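Local coordinates for protein pyruvate formate-lyase 2 (Archaeoglobus fulgidus, PDB 2F3O) that belongs to the glycyl radical enzymes related to pyruvate formate-lyase and glycerol dehydratase, with a reaction that is still unknown but is probably that of a lyase, at residues 53-58 with 68-73; 62-67 with 308-313; 668-673 with 691-696; 675-680 with 718-723. All blocks are in the same frame, centred on the assembly; numbering follows the deposited sequence.

Contact 1 of 4, residues 53-58 with 68-73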
loop_
_atom_site.group_PDB
_atom_site.type_symbol
_atom_site.label_atom_id
_atom_site.label_comp_id
_atom_site.label_asym_id
_atom_site.label_seq_id
_atom_site.Cartn_x
_atom_site.Cartn_y
_atom_site.Cartn_z
ATOM N N ASN A 53 -26.736 32.241 -11.208
ATOM C CA ASN A 53 -27.802 32.652 -12.113
ATOM C C ASN A 53 -29.240 32.226 -11.778
ATOM O O ASN A 53 -30.175 32.607 -12.485
ATOM C CB ASN A 53 -27.439 32.239 -13.533
ATOM C CG ASN A 53 -26.240 33.008 -14.072
ATOM O OD1 ASN A 53 -26.294 34.221 -14.223
ATOM N ND2 ASN A 53 -25.154 32.299 -14.364
ATOM N N ILE A 54 -29.432 31.448 -10.715
ATOM C CA ILE A 54 -30.781 31.051 -10.297
ATOM C C ILE A 54 -31.507 32.271 -9.717
ATOM O O ILE A 54 -30.904 33.057 -8.987
ATOM C CB ILE A 54 -30.744 29.839 -9.295
ATOM C CG1 ILE A 54 -32.129 29.229 -9.097
ATOM C CG2 ILE A 54 -30.082 30.203 -7.948
ATOM C CD1 ILE A 54 -32.108 27.809 -8.611
ATOM N N PRO A 55 -32.768 32.497 -10.126
ATOM C CA PRO A 55 -33.563 33.535 -9.454
ATOM C C PRO A 55 -33.662 33.300 -7.953
ATOM O O PRO A 55 -33.942 32.190 -7.512
ATOM C CB PRO A 55 -34.937 33.425 -10.119
ATOM C CG PRO A 55 -34.672 32.812 -11.444
ATOM C CD PRO A 55 -33.487 31.896 -11.262
ATOM N N ILE A 56 -33.370 34.335 -7.179
ATOM C CA ILE A 56 -33.397 34.238 -5.726
ATOM C C ILE A 56 -34.455 35.182 -5.152
ATOM O O ILE A 56 -34.801 36.188 -5.774
ATOM C CB ILE A 56 -31.999 34.534 -5.098
ATOM C CG1 ILE A 56 -31.512 35.951 -5.392
ATOM C CG2 ILE A 56 -30.958 33.552 -5.590
ATOM C CD1 ILE A 56 -30.334 36.359 -4.537
ATOM N N GLN A 57 -34.989 34.851 -3.982
ATOM C CA GLN A 57 -35.933 35.747 -3.312
ATOM C C GLN A 57 -35.948 35.563 -1.803
ATOM O O GLN A 57 -35.843 34.448 -1.293
ATOM C CB GLN A 57 -37.348 35.607 -3.875
ATOM C CG GLN A 57 -37.765 34.189 -4.078
ATOM C CD GLN A 57 -39.145 34.080 -4.654
ATOM O OE1 GLN A 57 -39.355 33.356 -5.627
ATOM N NE2 GLN A 57 -40.103 34.802 -4.065
ATOM N N ILE A 58 -36.055 36.682 -1.099
ATOM C CA ILE A 58 -36.223 36.689 0.339
ATOM C C ILE A 58 -37.730 36.746 0.546
ATOM O O ILE A 58 -38.414 37.419 -0.207
ATOM C CB ILE A 58 -35.491 37.904 0.922
ATOM C CG1 ILE A 58 -33.991 37.755 0.646
ATOM C CG2 ILE A 58 -35.789 38.102 2.406
ATOM C CD1 ILE A 58 -33.129 38.800 1.297
ATOM N N MET A 68 -34.868 27.223 -2.070
ATOM C CA MET A 68 -34.317 26.020 -2.659
ATOM C C MET A 68 -34.537 26.009 -4.157
ATOM O O MET A 68 -33.696 25.540 -4.909
ATOM C CB MET A 68 -34.961 24.796 -2.027
ATOM C CG MET A 68 -34.701 24.709 -0.549
ATOM S SD MET A 68 -34.595 22.993 -0.054
ATOM C CE MET A 68 -36.165 22.818 0.714
ATOM N N LEU A 69 -35.680 26.513 -4.590
ATOM C CA LEU A 69 -35.933 26.738 -6.001
ATOM C C LEU A 69 -36.627 28.101 -6.047
ATOM O O LEU A 69 -37.177 28.525 -5.016
ATOM C CB LEU A 69 -36.833 25.638 -6.540
ATOM C CG LEU A 69 -38.028 25.329 -5.653
ATOM C CD1 LEU A 69 -39.314 25.626 -6.379
ATOM C CD2 LEU A 69 -37.994 23.912 -5.164
ATOM N N PRO A 70 -36.578 28.816 -7.206
ATOM C CA PRO A 70 -37.314 30.079 -7.306
ATOM C C PRO A 70 -38.785 29.773 -7.249
ATOM O O PRO A 70 -39.201 28.749 -7.762
ATOM C CB PRO A 70 -36.978 30.589 -8.705
ATOM C CG PRO A 70 -35.812 29.826 -9.156
ATOM C CD PRO A 70 -35.850 28.514 -8.454
ATOM N N ASN A 71 -39.543 30.664 -6.624
ATOM C CA ASN A 71 -40.971 30.469 -6.341
ATOM C C ASN A 71 -41.377 29.072 -5.819
ATOM O O ASN A 71 -41.823 28.208 -6.591
ATOM C CB ASN A 71 -41.833 30.898 -7.532
ATOM C CG ASN A 71 -43.315 30.941 -7.184
ATOM O OD1 ASN A 71 -44.148 30.362 -7.895
ATOM N ND2 ASN A 71 -43.650 31.602 -6.067
ATOM N N PRO A 72 -41.229 28.867 -4.499
ATOM C CA PRO A 72 -41.328 27.638 -3.708
ATOM C C PRO A 72 -42.717 26.958 -3.696
ATOM O O PRO A 72 -43.620 27.423 -4.373
ATOM C CB PRO A 72 -40.841 28.082 -2.329
ATOM C CG PRO A 72 -40.097 29.344 -2.577
ATOM C CD PRO A 72 -40.892 30.002 -3.636
ATOM N N PRO A 73 -42.951 25.977 -2.808
ATOM C CA PRO A 73 -43.138 24.576 -3.093
ATOM C C PRO A 73 -42.850 24.158 -4.520
ATOM O O PRO A 73 -43.503 24.615 -5.458
ATOM C CB PRO A 73 -44.596 24.346 -2.681
ATOM C CG PRO A 73 -44.771 25.300 -1.484
ATOM C CD PRO A 73 -43.528 26.243 -1.481
#

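Contact 2 of 4, residues 62-67 with 308-313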
loop_
_atom_site.group_PDB
_atom_site.type_symbol
_atom_site.label_atom_id
_atom_site.label_comp_id
_atom_site.label_asym_id
_atom_site.label_seq_id
_atom_site.Cartn_x
_atom_site.Cartn_y
_atom_site.Cartn_z
ATOM N N GLU A 62 -38.815 36.849 6.671
ATOM C CA GLU A 62 -37.722 35.893 6.868
ATOM C C GLU A 62 -36.492 36.454 7.557
ATOM O O GLU A 62 -36.126 37.605 7.358
ATOM C CB GLU A 62 -37.319 35.235 5.551
ATOM C CG GLU A 62 -37.999 33.890 5.352
ATOM C CD GLU A 62 -37.630 33.197 4.052
ATOM O OE1 GLU A 62 -38.110 32.058 3.856
ATOM O OE2 GLU A 62 -36.877 33.780 3.235
ATOM N N LEU A 63 -35.868 35.606 8.362
ATOM C CA LEU A 63 -34.620 35.893 9.040
ATOM C C LEU A 63 -33.518 35.025 8.470
ATOM O O LEU A 63 -32.332 35.349 8.582
ATOM C CB LEU A 63 -34.749 35.583 10.519
ATOM C CG LEU A 63 -35.692 36.483 11.304
ATOM C CD1 LEU A 63 -35.446 36.281 12.788
ATOM C CD2 LEU A 63 -35.489 37.936 10.920
ATOM N N ILE A 64 -33.919 33.899 7.887
ATOM C CA ILE A 64 -32.996 32.987 7.227
ATOM C C ILE A 64 -33.438 32.872 5.767
ATOM O O ILE A 64 -34.600 32.556 5.477
ATOM C CB ILE A 64 -32.881 31.610 7.962
ATOM C CG1 ILE A 64 -31.728 31.621 8.956
ATOM C CG2 ILE A 64 -32.522 30.506 7.011
ATOM C CD1 ILE A 64 -32.011 32.292 10.239
ATOM N N VAL A 65 -32.526 33.197 4.854
ATOM C CA VAL A 65 -32.862 33.283 3.430
ATOM C C VAL A 65 -32.134 32.237 2.602
ATOM O O VAL A 65 -31.120 31.674 3.025
ATOM C CB VAL A 65 -32.583 34.702 2.845
ATOM C CG1 VAL A 65 -33.305 35.739 3.646
ATOM C CG2 VAL A 65 -31.102 35.011 2.841
ATOM N N GLY A 66 -32.645 31.991 1.407
ATOM C CA GLY A 66 -32.111 30.923 0.580
ATOM C C GLY A 66 -33.185 29.976 0.090
ATOM O O GLY A 66 -33.306 28.855 0.575
ATOM N N THR A 67 -33.975 30.426 -0.872
ATOM C CA THR A 67 -34.959 29.557 -1.468
ATOM C C THR A 67 -34.248 28.392 -2.140
ATOM O O THR A 67 -33.142 28.544 -2.665
ATOM C CB THR A 67 -35.874 30.294 -2.479
ATOM O OG1 THR A 67 -35.086 30.973 -3.464
ATOM C CG2 THR A 67 -36.738 31.297 -1.773
ATOM N N TRP A 308 -36.581 25.319 9.851
ATOM C CA TRP A 308 -37.507 24.201 9.758
ATOM C C TRP A 308 -38.467 24.415 8.610
ATOM O O TRP A 308 -38.633 23.532 7.770
ATOM C CB TRP A 308 -38.307 24.061 11.043
ATOM C CG TRP A 308 -37.848 23.031 12.059
ATOM C CD1 TRP A 308 -38.627 22.072 12.648
ATOM C CD2 TRP A 308 -36.542 22.892 12.647
ATOM N NE1 TRP A 308 -37.883 21.327 13.534
ATOM C CE2 TRP A 308 -36.607 21.819 13.563
ATOM C CE3 TRP A 308 -35.322 23.564 12.485
ATOM C CZ2 TRP A 308 -35.510 21.406 14.302
ATOM C CZ3 TRP A 308 -34.231 23.148 13.222
ATOM C CH2 TRP A 308 -34.331 22.083 14.120
ATOM N N ILE A 309 -39.058 25.608 8.559
ATOM C CA ILE A 309 -40.048 25.951 7.528
ATOM C C ILE A 309 -39.473 25.937 6.106
ATOM O O ILE A 309 -40.149 25.519 5.153
ATOM C CB ILE A 309 -40.773 27.309 7.840
ATOM C CG1 ILE A 309 -41.699 27.152 9.042
ATOM C CG2 ILE A 309 -41.620 27.804 6.668
ATOM C CD1 ILE A 309 -42.436 28.393 9.408
ATOM N N LYS A 310 -38.213 26.339 5.963
ATOM C CA LYS A 310 -37.623 26.378 4.631
ATOM C C LYS A 310 -37.397 25.012 4.009
ATOM O O LYS A 310 -37.539 24.883 2.805
ATOM C CB LYS A 310 -36.379 27.263 4.571
ATOM C CG LYS A 310 -36.737 28.742 4.603
ATOM C CD LYS A 310 -35.646 29.639 4.068
ATOM C CE LYS A 310 -35.819 29.852 2.581
ATOM N NZ LYS A 310 -35.455 31.230 2.161
ATOM N N THR A 311 -37.130 23.982 4.815
ATOM C CA THR A 311 -36.963 22.620 4.272
ATOM C C THR A 311 -38.236 22.017 3.659
ATOM O O THR A 311 -38.194 20.931 3.087
ATOM C CB THR A 311 -36.416 21.621 5.299
ATOM O OG1 THR A 311 -37.481 21.171 6.136
ATOM C CG2 THR A 311 -35.326 22.253 6.145
ATOM N N ASN A 312 -39.356 22.728 3.768
ATOM C CA ASN A 312 -40.601 22.338 3.116
ATOM C C ASN A 312 -40.730 22.846 1.687
ATOM O O ASN A 312 -41.736 22.587 1.036
ATOM C CB ASN A 312 -41.789 22.867 3.897
ATOM C CG ASN A 312 -42.025 22.116 5.168
ATOM O OD1 ASN A 312 -42.672 21.072 5.170
ATOM N ND2 ASN A 312 -41.527 22.662 6.277
ATOM N N GLU A 313 -39.732 23.581 1.205
ATOM C CA GLU A 313 -39.776 24.114 -0.147
ATOM C C GLU A 313 -39.600 23.041 -1.224
ATOM O O GLU A 313 -40.029 23.233 -2.363
ATOM C CB GLU A 313 -38.782 25.268 -0.319
ATOM C CG GLU A 313 -39.121 26.488 0.518
ATOM C CD GLU A 313 -38.043 27.576 0.483
ATOM O OE1 GLU A 313 -37.055 27.425 -0.261
ATOM O OE2 GLU A 313 -38.192 28.591 1.202
#

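Contact 3 of 4, residues 668-673 with 691-696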
loop_
_atom_site.group_PDB
_atom_site.type_symbol
_atom_site.label_atom_id
_atom_site.label_comp_id
_atom_site.label_asym_id
_atom_site.label_seq_id
_atom_site.Cartn_x
_atom_site.Cartn_y
_atom_site.Cartn_z
ATOM N N GLU A 668 -52.860 -9.315 19.926
ATOM C CA GLU A 668 -52.357 -8.798 21.204
ATOM C C GLU A 668 -51.695 -7.482 20.854
ATOM O O GLU A 668 -51.005 -7.380 19.816
ATOM C CB GLU A 668 -51.337 -9.730 21.831
ATOM C CG GLU A 668 -51.556 -11.177 21.482
ATOM C CD GLU A 668 -52.773 -11.752 22.161
ATOM O OE1 GLU A 668 -53.056 -11.334 23.307
ATOM O OE2 GLU A 668 -53.435 -12.618 21.547
ATOM N N GLY A 669 -51.902 -6.477 21.698
ATOM C CA GLY A 669 -51.770 -5.113 21.222
ATOM C C GLY A 669 -50.410 -4.483 21.131
ATOM O O GLY A 669 -49.413 -5.133 20.840
ATOM N N VAL A 670 -50.384 -3.191 21.392
ATOM C CA VAL A 670 -49.249 -2.369 21.035
ATOM C C VAL A 670 -47.951 -2.642 21.828
ATOM O O VAL A 670 -46.853 -2.634 21.237
ATOM C CB VAL A 670 -49.681 -0.895 20.969
ATOM C CG1 VAL A 670 -48.665 0.033 21.567
ATOM C CG2 VAL A 670 -49.994 -0.540 19.538
ATOM N N THR A 671 -48.075 -2.951 23.124
ATOM C CA THR A 671 -46.909 -3.367 23.917
ATOM C C THR A 671 -46.353 -4.688 23.365
ATOM O O THR A 671 -45.148 -4.836 23.194
ATOM C CB THR A 671 -47.236 -3.456 25.437
ATOM O OG1 THR A 671 -47.303 -2.140 25.992
ATOM C CG2 THR A 671 -46.189 -4.248 26.212
ATOM N N ALA A 672 -47.245 -5.611 23.013
ATOM C CA ALA A 672 -46.856 -6.900 22.434
ATOM C C ALA A 672 -46.183 -6.799 21.057
ATOM O O ALA A 672 -45.416 -7.690 20.667
ATOM C CB ALA A 672 -48.059 -7.836 22.369
ATOM N N VAL A 673 -46.475 -5.730 20.319
ATOM C CA VAL A 673 -45.799 -5.470 19.043
ATOM C C VAL A 673 -44.337 -5.108 19.304
ATOM O O VAL A 673 -43.416 -5.608 18.637
ATOM C CB VAL A 673 -46.488 -4.340 18.261
ATOM C CG1 VAL A 673 -45.679 -3.959 17.067
ATOM C CG2 VAL A 673 -47.848 -4.781 17.818
ATOM N N LEU A 691 -39.739 1.000 12.901
ATOM C CA LEU A 691 -40.907 0.523 13.628
ATOM C C LEU A 691 -41.926 1.656 13.803
ATOM O O LEU A 691 -41.631 2.663 14.459
ATOM C CB LEU A 691 -40.506 -0.041 14.988
ATOM C CG LEU A 691 -41.643 -0.442 15.917
ATOM C CD1 LEU A 691 -42.455 -1.563 15.289
ATOM C CD2 LEU A 691 -41.102 -0.834 17.282
ATOM N N THR A 692 -43.116 1.488 13.221
ATOM C CA THR A 692 -44.188 2.478 13.359
ATOM C C THR A 692 -45.331 1.957 14.206
ATOM O O THR A 692 -45.895 0.908 13.902
ATOM C CB THR A 692 -44.791 2.792 12.020
ATOM O OG1 THR A 692 -43.744 2.902 11.058
ATOM C CG2 THR A 692 -45.585 4.078 12.089
ATOM N N ILE A 693 -45.691 2.694 15.250
ATOM C CA ILE A 693 -46.802 2.297 16.117
ATOM C C ILE A 693 -48.005 3.240 15.975
ATOM O O ILE A 693 -47.932 4.413 16.326
ATOM C CB ILE A 693 -46.331 2.169 17.587
ATOM C CG1 ILE A 693 -45.461 0.926 17.737
ATOM C CG2 ILE A 693 -47.509 2.075 18.547
ATOM C CD1 ILE A 693 -46.112 -0.301 17.149
ATOM N N ASN A 694 -49.098 2.728 15.422
ATOM C CA ASN A 694 -50.288 3.549 15.184
ATOM C C ASN A 694 -51.355 3.357 16.253
ATOM O O ASN A 694 -51.860 2.254 16.457
ATOM C CB ASN A 694 -50.888 3.268 13.808
ATOM C CG ASN A 694 -50.029 3.781 12.690
ATOM O OD1 ASN A 694 -48.933 4.279 12.919
ATOM N ND2 ASN A 694 -50.520 3.663 11.467
ATOM N N LEU A 695 -51.694 4.450 16.925
ATOM C CA LEU A 695 -52.614 4.414 18.049
ATOM C C LEU A 695 -53.832 5.297 17.790
ATOM O O LEU A 695 -53.705 6.405 17.257
ATOM C CB LEU A 695 -51.904 4.877 19.323
ATOM C CG LEU A 695 -50.980 3.871 20.001
ATOM C CD1 LEU A 695 -50.169 4.554 21.073
ATOM C CD2 LEU A 695 -51.785 2.729 20.589
ATOM N N SER A 696 -55.006 4.784 18.160
ATOM C CA SER A 696 -56.261 5.546 18.188
ATOM C C SER A 696 -56.163 6.600 19.287
ATOM O O SER A 696 -55.580 6.335 20.338
ATOM C CB SER A 696 -57.427 4.579 18.459
ATOM O OG SER A 696 -58.637 5.242 18.781
#

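Contact 4 of 4, residues 675-680 with 718-723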
loop_
_atom_site.group_PDB
_atom_site.type_symbol
_atom_site.label_atom_id
_atom_site.label_comp_id
_atom_site.label_asym_id
_atom_site.label_seq_id
_atom_site.Cartn_x
_atom_site.Cartn_y
_atom_site.Cartn_z
ATOM N N ASN A 675 -42.555 -5.898 21.995
ATOM C CA ASN A 675 -41.830 -7.072 22.493
ATOM C C ASN A 675 -41.381 -7.948 21.336
ATOM O O ASN A 675 -40.231 -8.373 21.293
ATOM C CB ASN A 675 -42.672 -7.881 23.483
ATOM C CG ASN A 675 -42.738 -7.238 24.853
ATOM O OD1 ASN A 675 -41.968 -7.585 25.743
ATOM N ND2 ASN A 675 -43.645 -6.285 25.028
ATOM N N SER A 676 -42.291 -8.168 20.392
ATOM C CA SER A 676 -41.992 -8.897 19.168
ATOM C C SER A 676 -40.859 -8.262 18.368
ATOM O O SER A 676 -39.942 -8.964 17.931
ATOM C CB SER A 676 -43.231 -8.973 18.273
ATOM O OG SER A 676 -43.936 -10.183 18.447
ATOM N N ALA A 677 -40.931 -6.939 18.186
ATOM C CA ALA A 677 -39.947 -6.188 17.396
ATOM C C ALA A 677 -38.586 -6.149 18.068
ATOM O O ALA A 677 -37.559 -6.115 17.397
ATOM C CB ALA A 677 -40.439 -4.773 17.095
ATOM N N SER A 678 -38.573 -6.200 19.396
ATOM C CA SER A 678 -37.320 -6.129 20.118
ATOM C C SER A 678 -36.672 -7.496 20.263
ATOM O O SER A 678 -35.776 -7.673 21.071
ATOM C CB SER A 678 -37.539 -5.528 21.494
ATOM O OG SER A 678 -37.927 -6.525 22.418
ATOM N N LYS A 679 -37.131 -8.471 19.497
ATOM C CA LYS A 679 -36.508 -9.779 19.522
ATOM C C LYS A 679 -35.517 -9.888 18.376
ATOM O O LYS A 679 -34.624 -10.745 18.393
ATOM C CB LYS A 679 -37.559 -10.874 19.432
ATOM C CG LYS A 679 -38.269 -11.094 20.730
ATOM C CD LYS A 679 -39.639 -11.644 20.468
ATOM C CE LYS A 679 -40.267 -12.183 21.732
ATOM N NZ LYS A 679 -41.501 -12.923 21.341
ATOM N N LEU A 680 -35.675 -9.004 17.392
ATOM C CA LEU A 680 -34.791 -8.951 16.239
ATOM C C LEU A 680 -33.380 -8.488 16.605
ATOM O O LEU A 680 -33.198 -7.633 17.469
ATOM C CB LEU A 680 -35.384 -8.024 15.195
ATOM C CG LEU A 680 -36.853 -8.279 14.900
ATOM C CD1 LEU A 680 -37.334 -7.227 13.964
ATOM C CD2 LEU A 680 -37.059 -9.622 14.274
ATOM N N LEU A 718 -36.573 -2.810 26.464
ATOM C CA LEU A 718 -36.583 -4.047 25.671
ATOM C C LEU A 718 -35.604 -4.021 24.506
ATOM O O LEU A 718 -35.465 -5.016 23.800
ATOM C CB LEU A 718 -37.987 -4.351 25.133
ATOM C CG LEU A 718 -39.069 -4.710 26.155
ATOM C CD1 LEU A 718 -40.462 -4.505 25.549
ATOM C CD2 LEU A 718 -38.863 -6.135 26.704
ATOM N N GLY A 719 -34.954 -2.879 24.300
ATOM C CA GLY A 719 -33.893 -2.755 23.317
ATOM C C GLY A 719 -34.328 -2.775 21.870
ATOM O O GLY A 719 -33.975 -3.670 21.105
ATOM N N VAL A 720 -35.096 -1.783 21.477
ATOM C CA VAL A 720 -35.448 -1.664 20.078
ATOM C C VAL A 720 -34.543 -0.552 19.502
ATOM O O VAL A 720 -33.915 0.181 20.265
ATOM C CB VAL A 720 -36.975 -1.433 19.952
ATOM C CG1 VAL A 720 -37.326 0.040 19.780
ATOM C CG2 VAL A 720 -37.550 -2.267 18.859
ATOM N N MET A 721 -34.407 -0.451 18.185
ATOM C CA MET A 721 -33.519 0.576 17.639
ATOM C C MET A 721 -34.274 1.871 17.437
ATOM O O MET A 721 -33.833 2.943 17.849
ATOM C CB MET A 721 -32.896 0.135 16.310
ATOM C CG MET A 721 -31.875 1.133 15.754
ATOM S SD MET A 721 -30.905 0.524 14.354
ATOM C CE MET A 721 -29.880 -0.702 15.137
ATOM N N HIS A 722 -35.431 1.765 16.806
ATOM C CA HIS A 722 -36.174 2.944 16.437
ATOM C C HIS A 722 -37.661 2.719 16.663
ATOM O O HIS A 722 -38.155 1.626 16.444
ATOM C CB HIS A 722 -35.826 3.304 14.988
ATOM C CG HIS A 722 -36.897 4.036 14.239
ATOM N ND1 HIS A 722 -37.944 3.391 13.617
ATOM C CD2 HIS A 722 -37.044 5.351 13.954
ATOM C CE1 HIS A 722 -38.714 4.280 13.014
ATOM N NE2 HIS A 722 -38.189 5.477 13.202
ATOM N N VAL A 723 -38.361 3.740 17.141
ATOM C CA VAL A 723 -39.807 3.686 17.227
ATOM C C VAL A 723 -40.358 5.035 16.808
ATOM O O VAL A 723 -39.718 6.066 17.031
ATOM C CB VAL A 723 -40.296 3.278 18.653
ATOM C CG1 VAL A 723 -40.187 4.421 19.667
ATOM C CG2 VAL A 723 -41.718 2.742 18.605
#

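Contact 1 of 4, residues 53-58 with 68-73
Pro55 and Pro70 bring the two backbones nearest, their CA atoms 5.5 Å apart, where two irregular parts of the same loop pass each other. Ile54 has just left helix 39-53, and from there 54-57 runs extended; Ile54, Pro55 and Gln57 point toward 68-73, Ile56 away to helix 190-221. The Pro70 ring is the main apolar surface of the second segment. Its CG sits 3.8 Å from Pro55 CD, and its CB lies equally close to Pro55 CB, so one ring rests against the other. Ile54 meets the same proline at about a right angle, with CG1 3.7 Å from Pro70 CG and CD1 reaching Pro70 CD. This is a proline-rich, non-repetitive loop of the pyruvate formate-lyase-like region, in which the one hydrogen bond between the segments is made by a side chain to a backbone N-H. Gln57 has CG wedged between the backbone N and the carbonyl carbon (chi1 44°), and an extended chain beyond it carries the amide across. There OE1 accepts the backbone N of Asn71 at 2.9 Å. The N-H...O angle is 148°, and the donor is tilted 31° from the plane of the Gln57 amide carbonyl. Arg18 takes up the carbonyl oxygens of both Pro70 and Asn71, while Glu22 of helix 22-34 touches Pro55 and Pro70.

Contact 2 of 4, residues 62-67 with 308-313
Lys310 and Glu62 form the salt bridge that joins these segments. The ammonium of Lys310 lies 3.1 Å from Glu62 OE2, which it meets on the syn side but 33° out of the carboxylate plane. A second, weak bond runs from Lys310 NZ to Glu62 OE1 at 3.3 Å, so both oxygens share one cation. Glu62 OE2 also accepts the backbone N of Leu59, which helps to fix the carboxylate. Glu313 completes the network with a long salt bridge, its OE2 standing 3.9 Å from Lys310 NZ. The two acids bring Glu62 OE1 and Glu313 OE2 to 4.4 Å, and the lysine charge probably offsets their repulsion. The stronger polar partner of Glu313 is the backbone N of Met68, bonded to OE1. A type I turn from Lys310 to Glu313 sets lysine and acid on the same side, facing 62-67.

Outside the charged centre, the aliphatic part of Lys310 runs along the loop backbone. CD lies 3.4 Å from Ile64 O, and the bend at chi3 (90°) beyond it turns CE to the same distance from Gly66 O. The Gly66 oxygen is bonded to Trp258 NE1, and that indole belongs to helix 250-267, which also packs on Ile64 and Lys310. Thr67 lies against Glu313, its CA 3.2 Å from Glu313 OE1. The whole is a buried three-residue salt-bridge network tying a long irregular loop to the end region of helix 297-310.

Contact 3 of 4, residues 668-673 with 691-696
Ile693 faces Val670 and Val673 from near the start of strand 692-696, and its side chain divides between them. CB points at the helix and sends out two branches. CG2, anti to the backbone N, goes to Val670, lying 3.7 Å from Val670 CG2 and 3.8 Å from Val670 CG1, so a single methyl touches both arms of the valine. The other branch leaves through CG1, which stands beside the backbone N (chi1 -72°), and bends at chi2 (-50°) to place CD1 3.7 Å from Val673 CG1. That second meeting is tip to tip, whereas the first is oblique. Since Val670 and Val673 are three residues apart on the first turn of helix 670-677, the forked isoleucine spans one turn of helix.

Leu695 in the strand and Leu691 just before it extend the patch at both ends. Leu695 swings CD2 to within 3.9 Å of Val670 CG2, and Leu691 CD1 approaches Val673 CG1 more loosely, at 4.4 Å. Between them Asn694 turns away from the helix, and its OD1 is bonded to Asn726 of the adjoining strand 722-728. Leu711 of helix 704-717 touches both Val670 and Leu695, so two helices cover this part of strand 692-696.

The C-terminal tail makes backbone bonds to both segments, Arg775 with Val670 and Ser773 with Asn694. Between the segments themselves no hydrogen bond or charge crosses, and every residue that touches is buried. Their direct contact is therefore purely hydrophobic, its fit set by the shapes of branched aliphatic side chains.

Contact 4 of 4, residues 675-680 with 718-723
Leu718 and Ser678 bury most surface here, each at the point where a helix has just ended. Leu718 puts its isobutyl group against the last turn of helix 670-677. Its CG lies opposite the carbonyl carbon (chi1 -67°), and the two methyls fork at the amide of Asn675, with CD1 3.4 Å and CD2 3.6 Å from Asn675 OD1. On the other side of that amide, ND2 is bonded to Thr671 O one turn back in the helix, which helps to hold the group for the leucine. Nearer the backbone, Leu718 CB is 3.5 Å from Ser678 OG, so the serine hydroxyl touches the base of the leucine side chain.

The backbones come closest between Ser678 and Val720, whose CA atoms are 4.8 Å apart. Val720 contributes a single methyl: CG2 packs 4.1 Å from Ser678 CA and 4.2 Å from Ala677 CB. The same valine touches Tyr682 and Phe400, the latter in strand 396-400, and so carries the apolar packing from the helix end toward the sheet.

Gly719, with positive phi (72°), closes helix 704-717 in a Schellman motif, while 675-680 leaves its own helix through a type I turn from Ala677 to Leu680. The arrangement is thus a meeting of two helix C-termini, one of them Schellman-capped, at the short connection leading into strand 722-728.

The four contacts form two pairs on well-separated parts of the chain. Contacts 1 and 2, with centres 11 Å apart, share one loop between helix 39-53 and strand 74-75; they touch where Gln57 O of contact 1 packs 3.3 Å from Thr67 CG2 of contact 2. Contacts 3 and 4, 12 Å between centres, share helix 670-677 and reach neighbouring strands of one sheet, joined by a probable bond from Leu691 N to His722 ND1 at 3.1 Å. Contacts 2 and 4 are the nearest between pairs, yet their closest atoms remain about 16 Å apart. Contacts 3 and 4 belong to the glycine radical region, whose predicted radical site is Gly752, unmodified here.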